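Local coordinates for RNA 2'-o-ribose methyltransferase (PDB 1IPA), which probably transfers methyl groups to the 2'-hydroxyl of ribose in RNA, as a knotted member of the TrmH (SpoU) methyltransferase family, at residues A132-A137 and G164-L169. Sequence-based numbering, arbitrary orientation.
Sequences AVLRSA and GVVFSL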
loop_
_atom_site.group_PDB
_atom_site.type_symbol
_atom_site.label_atom_id
_atom_site.label_comp_id
_atom_site.label_asym_id
_atom_site.label_seq_id
_atom_site.Cartn_x
_atom_site.Cartn_y
_atom_site.Cartn_z
ATOM N N ALA A 132 3.685 3.203 -1.537
ATOM C CA ALA A 132 4.030 4.511 -0.977
ATOM C C ALA A 132 2.751 5.288 -0.666
ATOM O O ALA A 132 2.645 5.924 0.381
ATOM C CB ALA A 132 4.927 5.308 -1.958
ATOM N N VAL A 133 1.782 5.224 -1.576
ATOM C CA VAL A 133 0.498 5.901 -1.392
ATOM C C VAL A 133 -0.257 5.389 -0.170
ATOM O O VAL A 133 -0.829 6.175 0.582
ATOM C CB VAL A 133 -0.414 5.736 -2.625
ATOM C CG1 VAL A 133 -1.801 6.311 -2.329
ATOM C CG2 VAL A 133 0.208 6.436 -3.824
ATOM N N LEU A 134 -0.260 4.072 0.029
ATOM C CA LEU A 134 -0.944 3.468 1.184
ATOM C C LEU A 134 -0.303 3.909 2.490
ATOM O O LEU A 134 -0.972 4.077 3.498
ATOM C CB LEU A 134 -0.918 1.939 1.077
ATOM C CG LEU A 134 -1.631 1.393 -0.174
ATOM C CD1 LEU A 134 -1.600 -0.118 -0.176
ATOM C CD2 LEU A 134 -3.071 1.873 -0.201
ATOM N N ARG A 135 1.006 4.105 2.451
ATOM C CA ARG A 135 1.753 4.538 3.615
ATOM C C ARG A 135 1.335 5.962 3.985
ATOM O O ARG A 135 1.125 6.269 5.159
ATOM C CB ARG A 135 3.245 4.478 3.302
ATOM C CG ARG A 135 4.167 4.745 4.471
ATOM C CD ARG A 135 5.592 4.546 4.004
ATOM N NE ARG A 135 6.588 4.821 5.028
ATOM C CZ ARG A 135 7.896 4.804 4.795
ATOM N NH1 ARG A 135 8.348 4.526 3.575
ATOM N NH2 ARG A 135 8.750 5.065 5.778
ATOM N N SER A 136 1.214 6.830 2.983
ATOM C CA SER A 136 0.797 8.213 3.224
ATOM C C SER A 136 -0.647 8.266 3.720
ATOM O O SER A 136 -0.968 9.039 4.610
ATOM C CB SER A 136 0.911 9.052 1.949
ATOM O OG SER A 136 2.260 9.332 1.646
ATOM N N ALA A 137 -1.511 7.446 3.133
ATOM C CA ALA A 137 -2.909 7.417 3.537
ATOM C C ALA A 137 -3.061 6.888 4.974
ATOM O O ALA A 137 -3.918 7.346 5.736
ATOM C CB ALA A 137 -3.699 6.563 2.577
ATOM N N GLY A 164 4.426 -2.442 5.212
ATOM C CA GLY A 164 3.520 -3.387 5.845
ATOM C C GLY A 164 2.106 -2.908 6.133
ATOM O O GLY A 164 1.247 -3.691 6.555
ATOM N N VAL A 165 1.862 -1.623 5.903
ATOM C CA VAL A 165 0.555 -1.019 6.133
ATOM C C VAL A 165 -0.559 -1.664 5.304
ATOM O O VAL A 165 -1.730 -1.574 5.673
ATOM C CB VAL A 165 0.626 0.517 5.870
ATOM C CG1 VAL A 165 -0.725 1.072 5.509
ATOM C CG2 VAL A 165 1.167 1.219 7.117
ATOM N N VAL A 166 -0.196 -2.321 4.199
ATOM C CA VAL A 166 -1.185 -2.981 3.339
ATOM C C VAL A 166 -1.977 -4.075 4.043
ATOM O O VAL A 166 -3.083 -4.407 3.623
ATOM C CB VAL A 166 -0.548 -3.641 2.095
ATOM C CG1 VAL A 166 -0.195 -2.601 1.090
ATOM C CG2 VAL A 166 0.691 -4.442 2.491
ATOM N N PHE A 167 -1.399 -4.639 5.099
ATOM C CA PHE A 167 -2.045 -5.709 5.854
ATOM C C PHE A 167 -3.195 -5.211 6.728
ATOM O O PHE A 167 -3.951 -6.014 7.269
ATOM C CB PHE A 167 -1.016 -6.420 6.752
ATOM C CG PHE A 167 0.151 -6.997 6.002
ATOM C CD1 PHE A 167 1.452 -6.751 6.426
ATOM C CD2 PHE A 167 -0.046 -7.769 4.863
ATOM C CE1 PHE A 167 2.532 -7.256 5.730
ATOM C CE2 PHE A 167 1.039 -8.284 4.155
ATOM C CZ PHE A 167 2.324 -8.026 4.587
ATOM N N SER A 168 -3.334 -3.894 6.856
ATOM C CA SER A 168 -4.372 -3.328 7.712
ATOM C C SER A 168 -5.228 -2.186 7.132
ATOM O O SER A 168 -6.365 -1.995 7.560
ATOM C CB SER A 168 -3.730 -2.870 9.025
ATOM O OG SER A 168 -2.624 -2.010 8.783
ATOM N N LEU A 169 -4.697 -1.429 6.176
ATOM C CA LEU A 169 -5.453 -0.328 5.579
ATOM C C LEU A 169 -6.449 -0.796 4.522
ATOM O O LEU A 169 -6.058 -1.374 3.513
ATOM C CB LEU A 169 -4.507 0.690 4.943
ATOM C CG LEU A 169 -5.214 1.933 4.387
ATOM C CD1 LEU A 169 -5.978 2.619 5.510
ATOM C CD2 LEU A 169 -4.191 2.888 3.776
#
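Leu134, facing the 3-10 turn 165-167 from helix 127-140, meets three residues of segment 164-169, which lies in the loop between helix 156-161 and strand 171-174. Leu134 CA and Val166 CA, 6.8 Å apart, are the nearest alpha carbons across the two segments. With CG of Leu134 anti to its own carbonyl carbon (chi1 -61°) and chi2 extended (-178°), CD1 stands at the far end of the side chain, near CG1 of Val166; the two side chains cross at about a right angle, though the modelled separation is too short to be taken literally. Leu134 CD2 lies 4.3 Å from Leu169 CD2. The backbone takes part as well: Leu134 O is approached by CG1 of Val165 at 3.6 Å and by CD2 of Leu169 at 3.4 Å, so methyls of two residues cover this helical carbonyl. One turn on, CB of Ala137 lies 3.9 Å from the same CD2 of Leu169, whose side chain extends to the helix with CG anti to the backbone N (chi1 -176°). The 3-10 turn is held by its own backbone, since Val165 O accepts from both Ser168 N (3.1 Å) and Leu169 N (3.0 Å). Val145 of strand 144-148 touches Leu134, Ala137 and Leu169, placing the contact against the parallel sheet of the Rossmann-like methyltransferase domain. With 239 Å² buried and only apolar side-chain pairs across it, the chemistry implies joining by hydrophobic burial, without directional polar bonds.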